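PDB 6QPS: polysaccharide Lyase Family 6 from Bacteroides cellulosilyticus, which cleaves alginate with specificity for mannuronic acid, probably by beta-elimination as in related family 6 lyases, and binds a calcium ion. Local coordinates for residues L92-G96 with E97-L101; N164-D167 with H168-F171; V388-D391 with E392-G396. All coordinates share one frame; numbering follows the deposited sequence. Where two conformers were deposited one is given.

Overall arrangement
The chain appears to coil as a parallel beta-helix, the fold known for family 6 lyases, and all three contacts are local ones that follow one another along it without nesting or crossing. First comes interaction 1, where the corner at G96 joins strand 90-95 to strand 99-111 and folds their apolar side chains together. Further on, interaction 2 closes the tight bend between strands 165-167 and 170-172; its centre lies about 14 Å from that of interaction 1. Interaction 3 comes much later, on the other side of the chain's centre and about 43 Å from interaction 2 between centres, where the short helix 390-393 links strand 385-387 to strand 397-405.

Interaction 1: residues L92-G96 with E97-L101; sequences LKIYG and EYLQL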
ATOM      1  N   LEU A  92      -7.529 -20.329   4.032  1.00 12.07           N
ATOM      2  CA  LEU A  92      -6.190 -20.858   3.819  1.00  9.76           C
ATOM      3  C   LEU A  92      -5.242 -20.254   4.842  1.00 10.88           C
ATOM      4  O   LEU A  92      -5.179 -19.026   4.983  1.00 12.83           O
ATOM      5  CB  LEU A  92      -5.726 -20.529   2.403  1.00 11.50           C
ATOM      6  CG  LEU A  92      -4.247 -20.702   2.064  1.00 12.08           C
ATOM      7  CD1 LEU A  92      -3.834 -22.155   2.282  1.00 14.24           C
ATOM      8  CD2 LEU A  92      -3.964 -20.244   0.636  1.00 15.03           C
ATOM      9  N   LYS A  93      -4.520 -21.115   5.563  1.00 11.11           N
ATOM     10  CA  LYS A  93      -3.515 -20.703   6.533  1.00 11.41           C
ATOM     11  C   LYS A  93      -2.184 -21.290   6.092  1.00 10.94           C
ATOM     12  O   LYS A  93      -2.116 -22.487   5.772  1.00 13.17           O
ATOM     13  CB  LYS A  93      -3.884 -21.202   7.927  1.00 13.24           C
ATOM     14  CG  LYS A  93      -5.127 -20.533   8.504  1.00 15.91           C
ATOM     15  CD  LYS A  93      -5.444 -21.062   9.893  1.00 20.26           C
ATOM     16  CE  LYS A  93      -6.099 -19.995  10.769  1.00 31.96           C
ATOM     17  NZ  LYS A  93      -5.136 -18.895  11.116  1.00 33.11           N
ATOM     18  N   ILE A  94      -1.143 -20.459   6.094  1.00 10.61           N
ATOM     19  CA  ILE A  94       0.209 -20.797   5.643  1.00  9.63           C
ATOM     20  C   ILE A  94       1.141 -20.576   6.831  1.00 10.05           C
ATOM     21  O   ILE A  94       1.189 -19.472   7.382  1.00 10.23           O
ATOM     22  CB  ILE A  94       0.625 -19.897   4.464  1.00 12.38           C
ATOM     23  CG1 ILE A  94      -0.343 -20.012   3.275  1.00 12.65           C
ATOM     24  CG2 ILE A  94       2.059 -20.209   4.019  1.00 12.28           C
ATOM     25  CD1 ILE A  94      -0.296 -18.805   2.332  1.00 13.53           C
ATOM     26  N   TYR A  95       1.887 -21.605   7.227  1.00 10.26           N
ATOM     27  CA  TYR A  95       2.750 -21.477   8.395  1.00 10.79           C
ATOM     28  C   TYR A  95       3.845 -22.520   8.276  1.00 11.77           C
ATOM     29  O   TYR A  95       3.597 -23.639   7.836  1.00 13.26           O
ATOM     30  CB  TYR A  95       1.966 -21.609   9.718  1.00 12.10           C
ATOM     31  CG  TYR A  95       1.044 -22.817   9.818  1.00 12.01           C
ATOM     32  CD1 TYR A  95      -0.220 -22.791   9.245  1.00 13.12           C
ATOM     33  CD2 TYR A  95       1.427 -23.973  10.482  1.00 12.72           C
ATOM     34  CE1 TYR A  95      -1.058 -23.865   9.322  1.00 13.62           C
ATOM     35  CE2 TYR A  95       0.581 -25.064  10.561  1.00 14.19           C
ATOM     36  CZ  TYR A  95      -0.660 -25.006   9.964  1.00 13.76           C
ATOM     37  OH  TYR A  95      -1.510 -26.081  10.028  1.00 15.61           O
ATOM     38  N   GLY A  96       5.044 -22.162   8.724  1.00 10.97           N
ATOM     39  CA  GLY A  96       6.223 -22.966   8.460  1.00 13.17           C
ATOM     40  C   GLY A  96       7.304 -22.101   7.846  1.00 12.01           C
ATOM     41  O   GLY A  96       7.303 -20.890   8.073  1.00 11.30           O
ATOM     42  N   GLU A  97       8.222 -22.694   7.086  0.53 12.26           N
ATOM     43  CA  GLU A  97       9.322 -21.950   6.496  0.53 13.17           C
ATOM     44  C   GLU A  97       9.484 -22.316   5.027  0.53 11.06           C
ATOM     45  O   GLU A  97       9.262 -23.461   4.624  0.53 12.30           O
ATOM     46  CB  GLU A  97      10.659 -22.271   7.183  0.53 15.50           C
ATOM     47  CG  GLU A  97      10.740 -22.014   8.666  0.53 17.82           C
ATOM     48  CD  GLU A  97      11.889 -22.774   9.292  0.53 28.59           C
ATOM     49  OE1 GLU A  97      13.043 -22.631   8.818  0.53 30.60           O
ATOM     50  OE2 GLU A  97      11.631 -23.532  10.243  0.53 32.42           O
ATOM     51  N   TYR A  98       9.948 -21.350   4.244  1.00 10.19           N
ATOM     52  CA  TYR A  98      10.282 -21.560   2.835  1.00 11.00           C
ATOM     53  C   TYR A  98       9.186 -22.315   2.074  1.00 11.69           C
ATOM     54  O   TYR A  98       9.444 -23.288   1.357  1.00 14.44           O
ATOM     55  CB  TYR A  98      11.659 -22.221   2.685  1.00 11.43           C
ATOM     56  CG  TYR A  98      12.793 -21.322   3.162  1.00 14.28           C
ATOM     57  CD1 TYR A  98      13.341 -20.356   2.321  1.00 14.23           C
ATOM     58  CD2 TYR A  98      13.310 -21.440   4.447  1.00 13.98           C
ATOM     59  CE1 TYR A  98      14.383 -19.541   2.756  1.00 16.91           C
ATOM     60  CE2 TYR A  98      14.348 -20.607   4.888  1.00 15.60           C
ATOM     61  CZ  TYR A  98      14.857 -19.664   4.030  1.00 15.77           C
ATOM     62  OH  TYR A  98      15.900 -18.858   4.475  1.00 20.58           O
ATOM     63  N   LEU A  99       7.955 -21.821   2.198  1.00  9.92           N
ATOM     64  CA  LEU A  99       6.802 -22.308   1.444  1.00 10.52           C
ATOM     65  C   LEU A  99       6.437 -21.273   0.391  1.00 10.88           C
ATOM     66  O   LEU A  99       6.543 -20.066   0.651  1.00 13.47           O
ATOM     67  CB  LEU A  99       5.613 -22.514   2.384  1.00 11.37           C
ATOM     68  CG  LEU A  99       5.888 -23.338   3.639  1.00 10.39           C
ATOM     69  CD1 LEU A  99       4.627 -23.397   4.500  1.00 13.99           C
ATOM     70  CD2 LEU A  99       6.374 -24.715   3.277  1.00 11.80           C
ATOM     71  N   GLN A 100       6.041 -21.736  -0.802  1.00  9.82           N
ATOM     72  CA  GLN A 100       5.794 -20.836  -1.927  1.00 12.23           C
ATOM     73  C   GLN A 100       4.529 -21.240  -2.667  1.00 11.60           C
ATOM     74  O   GLN A 100       4.350 -22.417  -3.004  1.00 12.98           O
ATOM     75  CB  GLN A 100       6.997 -20.916  -2.870  1.00 14.55           C
ATOM     76  CG  GLN A 100       7.124 -19.874  -3.931  1.00 18.52           C
ATOM     77  CD  GLN A 100       8.598 -19.677  -4.323  1.00 19.99           C
ATOM     78  OE1 GLN A 100       9.448 -19.401  -3.469  1.00 24.17           O
ATOM     79  NE2 GLN A 100       8.894 -19.837  -5.600  1.00 26.79           N
ATOM     80  N   LEU A 101       3.664 -20.262  -2.916  1.00  9.96           N
ATOM     81  CA  LEU A 101       2.533 -20.404  -3.822  1.00 11.50           C
ATOM     82  C   LEU A 101       2.863 -19.687  -5.120  1.00 11.26           C
ATOM     83  O   LEU A 101       3.306 -18.531  -5.090  1.00 11.81           O
ATOM     84  CB  LEU A 101       1.301 -19.722  -3.228  1.00 17.02           C
ATOM     85  CG  LEU A 101       0.548 -20.439  -2.108  1.00 26.96           C
ATOM     86  CD1 LEU A 101       1.351 -20.484  -0.852  1.00 30.57           C
ATOM     87  CD2 LEU A 101      -0.796 -19.748  -1.875  1.00 29.82           C
TER
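L101 meets both L92 and I94 across a corner of the chain, and this apolar group is the heart of the contact. Its two methyls divide the work: CD2 of L101 touches CD2 of L92 at 4.1 Å, while CD1 of L101 meets CD1 of I94 at 4.0 Å, each pair reaching tip to tip. L92 carries its CG opposite the backbone N (chi1 166°), which sends the branch along toward L101. Nearer the bend, L99 slides past I94 in the opposite direction, its CD1 lying 4.1 Å from CG2 of I94. Branched aliphatic residues suit all four buried places, since their methyls can fill the angle between two strands without asking for a polar partner.

The backbone contributes at the corner itself. CD1 of L99 also rests against the carbonyl of Y95, 3.5 Å from its O, an oxygen that is hydrogen-bonded to T65. G96 makes the turn possible: at its backbone angles (phi 127°) a CB would be pressed against the carbonyl O of Y95 and would crowd CD1 of L99.

The two strands thus belong to different faces of what fits a parallel beta-helix, and their leucines and isoleucine line its inside. Strand 54-67 contributes I62 beside L92 and F64 beside L101; in strand 74-78, W76 touches L92 and L101, and I74 lies against L99; I117 of strand 115-118 backs L92 and I94.

Interaction 2: residues N164-D167 with H168-F171; sequences NRID and HCYF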
ATOM      1  N   ASN A 164       8.509 -12.583   4.875  1.00  9.69           N
ATOM      2  CA  ASN A 164       7.637 -13.094   3.828  1.00  8.99           C
ATOM      3  C   ASN A 164       7.586 -12.099   2.673  1.00  8.08           C
ATOM      4  O   ASN A 164       8.016 -10.947   2.796  1.00 10.07           O
ATOM      5  CB  ASN A 164       6.247 -13.375   4.399  1.00  9.43           C
ATOM      6  CG  ASN A 164       6.285 -14.479   5.460  1.00  9.64           C
ATOM      7  OD1 ASN A 164       6.961 -15.500   5.283  1.00  9.76           O
ATOM      8  ND2 ASN A 164       5.552 -14.288   6.555  1.00  9.96           N
ATOM      9  N   ARG A 165       7.110 -12.578   1.526  1.00  8.11           N
ATOM     10  CA  ARG A 165       7.129 -11.794   0.298  1.00  9.30           C
ATOM     11  C   ARG A 165       5.866 -12.033  -0.519  1.00  8.52           C
ATOM     12  O   ARG A 165       5.449 -13.181  -0.724  1.00  9.14           O
ATOM     13  CB  ARG A 165       8.373 -12.132  -0.545  1.00  9.29           C
ATOM     14  CG  ARG A 165       8.520 -11.301  -1.845  1.00  9.22           C
ATOM     15  CD  ARG A 165       9.874 -11.588  -2.514  1.00 10.58           C
ATOM     16  NE  ARG A 165       9.960 -10.831  -3.759  1.00 10.04           N
ATOM     17  CZ  ARG A 165      10.589 -11.222  -4.857  1.00  9.81           C
ATOM     18  NH1 ARG A 165      11.251 -12.366  -4.875  1.00 12.05           N
ATOM     19  NH2 ARG A 165      10.516 -10.475  -5.956  1.00 12.07           N
ATOM     20  N   ILE A 166       5.263 -10.939  -0.980  0.81  8.09           N
ATOM     21  CA  ILE A 166       4.170 -10.951  -1.953  0.81  9.06           C
ATOM     22  C   ILE A 166       4.681 -10.210  -3.193  0.81  7.52           C
ATOM     23  O   ILE A 166       4.976  -9.011  -3.109  0.81  8.21           O
ATOM     24  CB  ILE A 166       2.926 -10.223  -1.408  0.81  8.84           C
ATOM     25  CG1 ILE A 166       2.516 -10.744  -0.020  0.81  9.80           C
ATOM     26  CG2 ILE A 166       1.767 -10.309  -2.408  0.81  8.67           C
ATOM     27  CD1 ILE A 166       2.089 -12.170   0.027  0.81 10.47           C
ATOM     28  N   ASP A 167       4.757 -10.886  -4.335  1.00  8.25           N
ATOM     29  CA  ASP A 167       5.343 -10.247  -5.510  1.00  7.45           C
ATOM     30  C   ASP A 167       4.743 -10.739  -6.826  1.00  9.12           C
ATOM     31  O   ASP A 167       4.329 -11.896  -6.976  1.00  9.51           O
ATOM     32  CB  ASP A 167       6.885 -10.412  -5.538  1.00  9.07           C
ATOM     33  CG  ASP A 167       7.306 -11.864  -5.796  1.00 10.09           C
ATOM     34  OD1 ASP A 167       7.347 -12.651  -4.827  1.00 10.42           O
ATOM     35  OD2 ASP A 167       7.543 -12.252  -6.979  1.00 10.45           O
ATOM     36  N   HIS A 168       4.748  -9.839  -7.806  1.00  8.65           N
ATOM     37  CA  HIS A 168       4.294 -10.169  -9.158  1.00  8.30           C
ATOM     38  C   HIS A 168       2.874 -10.732  -9.169  1.00  9.56           C
ATOM     39  O   HIS A 168       2.523 -11.542 -10.028  1.00 10.85           O
ATOM     40  CB  HIS A 168       5.285 -11.078  -9.886  1.00  8.46           C
ATOM     41  CG  HIS A 168       6.639 -10.459 -10.060  1.00  9.65           C
ATOM     42  ND1 HIS A 168       7.664 -10.646  -9.161  1.00 10.95           N
ATOM     43  CD2 HIS A 168       7.136  -9.648 -11.033  1.00  9.45           C
ATOM     44  CE1 HIS A 168       8.731  -9.978  -9.569  1.00 10.27           C
ATOM     45  NE2 HIS A 168       8.439  -9.364 -10.700  1.00 10.98           N
ATOM     46  N   CYS A 169       2.019 -10.244  -8.272  1.00  9.34           N
ATOM     47  CA  CYS A 169       0.616 -10.650  -8.192  1.00  8.59           C
ATOM     48  C   CYS A 169      -0.297  -9.557  -8.741  1.00  9.09           C
ATOM     49  O   CYS A 169       0.112  -8.410  -8.933  1.00 10.59           O
ATOM     50  CB  CYS A 169       0.234 -10.960  -6.741  1.00 10.18           C
ATOM     51  SG  CYS A 169       0.999 -12.452  -6.023  1.00 10.02           S
ATOM     52  N   TYR A 170      -1.548  -9.934  -9.016  1.00  8.95           N
ATOM     53  CA  TYR A 170      -2.599  -9.013  -9.464  1.00  9.34           C
ATOM     54  C   TYR A 170      -3.782  -9.177  -8.527  1.00  9.78           C
ATOM     55  O   TYR A 170      -4.274 -10.301  -8.346  1.00 11.53           O
ATOM     56  CB  TYR A 170      -3.020  -9.367 -10.891  1.00  9.98           C
ATOM     57  CG  TYR A 170      -4.127  -8.536 -11.518  1.00 11.05           C
ATOM     58  CD1 TYR A 170      -5.444  -8.935 -11.440  1.00 13.85           C
ATOM     59  CD2 TYR A 170      -3.844  -7.370 -12.204  1.00 12.58           C
ATOM     60  CE1 TYR A 170      -6.469  -8.195 -12.050  1.00 14.80           C
ATOM     61  CE2 TYR A 170      -4.854  -6.627 -12.803  1.00 14.76           C
ATOM     62  CZ  TYR A 170      -6.163  -7.045 -12.714  1.00 12.34           C
ATOM     63  OH  TYR A 170      -7.168  -6.283 -13.314  1.00 13.05           O
ATOM     64  N   PHE A 171      -4.222  -8.073  -7.923  1.00  8.86           N
ATOM     65  CA  PHE A 171      -5.333  -8.096  -6.978  1.00  8.71           C
ATOM     66  C   PHE A 171      -6.337  -7.045  -7.418  1.00 10.10           C
ATOM     67  O   PHE A 171      -6.000  -5.857  -7.447  1.00 10.78           O
ATOM     68  CB  PHE A 171      -4.873  -7.737  -5.562  1.00 11.99           C
ATOM     69  CG  PHE A 171      -3.717  -8.555  -5.027  1.00 11.85           C
ATOM     70  CD1 PHE A 171      -2.433  -8.042  -5.006  1.00 16.39           C
ATOM     71  CD2 PHE A 171      -3.925  -9.809  -4.497  1.00 20.20           C
ATOM     72  CE1 PHE A 171      -1.388  -8.774  -4.465  1.00 15.18           C
ATOM     73  CE2 PHE A 171      -2.859 -10.552  -3.971  1.00 19.01           C
ATOM     74  CZ  PHE A 171      -1.602 -10.012  -3.942  1.00 13.65           C
TER
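H168 turns its ring so that ND1 points at the carboxylate of D167, giving a nearly straight His-carboxylate hydrogen bond to OD2 of 2.7 Å. The acceptor lies in the plane of the imidazole and uses its anti lone pair, with the carboxylate standing almost perpendicular to the ring (88°). D167 holds CG between its backbone N and carbonyl carbon (chi1 69°), folding the carboxylate back, while H168 takes up a left-handed backbone conformation (phi 55°) that bends the chain between strands 165-167 and 170-172 in what fits a parallel beta-helix.

In one of the two conformers of I166, CG2 meets CZ of F171 at 3.7 Å, at the edge of the ring and in its plane, the side chains crossing at about a right angle. R165, extended as far as NE, presents one guanidinium face to D167; its NE is 3.4 Å from OD1 of D167, an attraction of charge alone, and its stronger partner is D197.

D167 is the shared acceptor of this bend: R131 also forms a salt bridge with OD1, and T133 is hydrogen-bonded to OD2. A buried aspartate so surrounded would be expected to stay ionised, and its negative charge probably favours the proton on ND1 of H168.

Interaction 3: residues V388-D391 with E392-G396; sequences VRAD and EVLPG
R389 grips E392 side-on with two nitrogens, a salt bridge between the N-cap position and the third residue after it, at the start of the one-turn helix 390-393. Its CB lies 4.0 Å from CG2 of V393 and, like CG and CD beyond, runs alongside OE2 of E392. A bend at chi3 (78°) then swings the head over. NE gives OE2 of E392 a 2.8 Å bond at 168°, in the guanidinium plane but from above that of the carboxylate; NH2 meets OE1 of E392 at 2.9 Å, on its syn side but tilted out of the carboxylate plane, the two planes being 44° apart. NH2 also forms a salt bridge with E365. With a leucine in place of R389, E392 and E365 would probably lose their shared positive mate, and E392 would be freer to turn.

Beneath, R389 O accepts from both V393 N (2.8 Å) and E392 N (3.0 Å), and A390 O receives L394 N. A continuing helix would bond D391 O to the N-H of residue 395; P395 has none, and its CG rests 3.4 Å from D391 O in the 3-10 segment 394-396. Small A390 lets the leucine come close, CD1 of L394 touching A390 CB at 3.9 Å.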
ATOM      1  N   VAL A 388      -2.926  27.232   7.119  1.00 15.93           N
ATOM      2  CA  VAL A 388      -3.865  27.407   8.224  1.00 14.53           C
ATOM      3  C   VAL A 388      -3.097  27.817   9.472  1.00 15.47           C
ATOM      4  O   VAL A 388      -1.992  27.330   9.707  1.00 16.16           O
ATOM      5  CB  VAL A 388      -4.628  26.089   8.466  1.00 17.27           C
ATOM      6  CG1 VAL A 388      -5.557  26.218   9.639  1.00 18.62           C
ATOM      7  CG2 VAL A 388      -5.360  25.664   7.203  1.00 21.95           C
ATOM      8  N   ARG A 389      -3.689  28.696  10.284  1.00 17.01           N
ATOM      9  CA  ARG A 389      -3.055  29.176  11.507  1.00 19.55           C
ATOM     10  C   ARG A 389      -1.615  29.599  11.247  1.00 18.04           C
ATOM     11  O   ARG A 389      -0.683  29.177  11.931  1.00 16.80           O
ATOM     12  CB  ARG A 389      -3.141  28.125  12.618  1.00 17.21           C
ATOM     13  CG  ARG A 389      -4.565  27.934  13.125  1.00 19.27           C
ATOM     14  CD  ARG A 389      -4.644  26.849  14.184  1.00 19.32           C
ATOM     15  NE  ARG A 389      -4.177  27.330  15.486  1.00 19.74           N
ATOM     16  CZ  ARG A 389      -4.502  26.771  16.651  1.00 19.01           C
ATOM     17  NH1 ARG A 389      -5.283  25.699  16.671  1.00 16.80           N
ATOM     18  NH2 ARG A 389      -4.048  27.280  17.795  1.00 20.96           N
ATOM     19  N   ALA A 390      -1.444  30.462  10.245  1.00 19.21           N
ATOM     20  CA  ALA A 390      -0.120  30.757   9.719  1.00 16.60           C
ATOM     21  C   ALA A 390       0.872  31.212  10.785  1.00 17.67           C
ATOM     22  O   ALA A 390       2.020  30.756  10.798  1.00 18.96           O
ATOM     23  CB  ALA A 390      -0.231  31.806   8.607  1.00 19.84           C
ATOM     24  N   ASP A 391       0.493  32.162  11.638  1.00 20.45           N
ATOM     25  CA  ASP A 391       1.494  32.677  12.572  1.00 22.27           C
ATOM     26  C   ASP A 391       1.899  31.662  13.635  1.00 20.60           C
ATOM     27  O   ASP A 391       2.899  31.885  14.328  1.00 22.57           O
ATOM     28  CB  ASP A 391       1.053  33.997  13.200  1.00 35.20           C
ATOM     29  CG  ASP A 391       0.549  34.992  12.160  1.00 48.97           C
ATOM     30  OD1 ASP A 391       1.150  35.096  11.061  1.00 55.62           O
ATOM     31  OD2 ASP A 391      -0.451  35.679  12.448  1.00 56.65           O
ATOM     32  N   GLU A 392       1.152  30.572  13.793  1.00 19.86           N
ATOM     33  CA  GLU A 392       1.557  29.469  14.666  1.00 18.85           C
ATOM     34  C   GLU A 392       2.176  28.295  13.910  1.00 17.27           C
ATOM     35  O   GLU A 392       2.978  27.548  14.481  1.00 20.58           O
ATOM     36  CB  GLU A 392       0.341  28.959  15.449  1.00 20.40           C
ATOM     37  CG  GLU A 392      -0.315  30.010  16.305  1.00 22.32           C
ATOM     38  CD  GLU A 392      -1.719  29.618  16.733  1.00 23.92           C
ATOM     39  OE1 GLU A 392      -1.909  29.233  17.900  1.00 26.54           O
ATOM     40  OE2 GLU A 392      -2.621  29.686  15.874  1.00 26.15           O
ATOM     41  N   VAL A 393       1.823  28.112  12.645  1.00 16.17           N
ATOM     42  CA  VAL A 393       2.304  26.988  11.851  1.00 18.05           C
ATOM     43  C   VAL A 393       3.600  27.321  11.131  1.00 16.54           C
ATOM     44  O   VAL A 393       4.523  26.506  11.078  1.00 15.57           O
ATOM     45  CB  VAL A 393       1.196  26.580  10.859  1.00 15.30           C
ATOM     46  CG1 VAL A 393       1.743  25.683   9.781  1.00 15.23           C
ATOM     47  CG2 VAL A 393       0.063  25.915  11.604  1.00 17.32           C
ATOM     48  N   LEU A 394       3.703  28.505  10.542  1.00 14.78           N
ATOM     49  CA  LEU A 394       4.892  28.816   9.756  1.00 16.39           C
ATOM     50  C   LEU A 394       6.183  28.798  10.559  1.00 16.30           C
ATOM     51  O   LEU A 394       7.219  28.417   9.987  1.00 17.12           O
ATOM     52  CB  LEU A 394       4.722  30.174   9.073  1.00 19.51           C
ATOM     53  CG  LEU A 394       3.678  30.233   7.963  1.00 21.61           C
ATOM     54  CD1 LEU A 394       3.541  31.723   7.527  1.00 24.61           C
ATOM     55  CD2 LEU A 394       4.026  29.353   6.799  1.00 29.68           C
ATOM     56  N   PRO A 395       6.225  29.224  11.823  1.00 16.02           N
ATOM     57  CA  PRO A 395       7.475  29.077  12.592  1.00 18.89           C
ATOM     58  C   PRO A 395       7.990  27.640  12.658  1.00 18.02           C
ATOM     59  O   PRO A 395       9.171  27.432  12.976  1.00 18.08           O
ATOM     60  CB  PRO A 395       7.110  29.616  13.983  1.00 21.58           C
ATOM     61  CG  PRO A 395       5.948  30.580  13.718  1.00 21.34           C
ATOM     62  CD  PRO A 395       5.175  29.934  12.588  1.00 17.09           C
ATOM     63  N   GLY A 396       7.143  26.650  12.414  1.00 14.23           N
ATOM     64  CA  GLY A 396       7.555  25.260  12.433  1.00 13.33           C
ATOM     65  C   GLY A 396       8.106  24.743  11.124  1.00 12.13           C
ATOM     66  O   GLY A 396       8.527  23.576  11.066  1.00 14.06           O
TER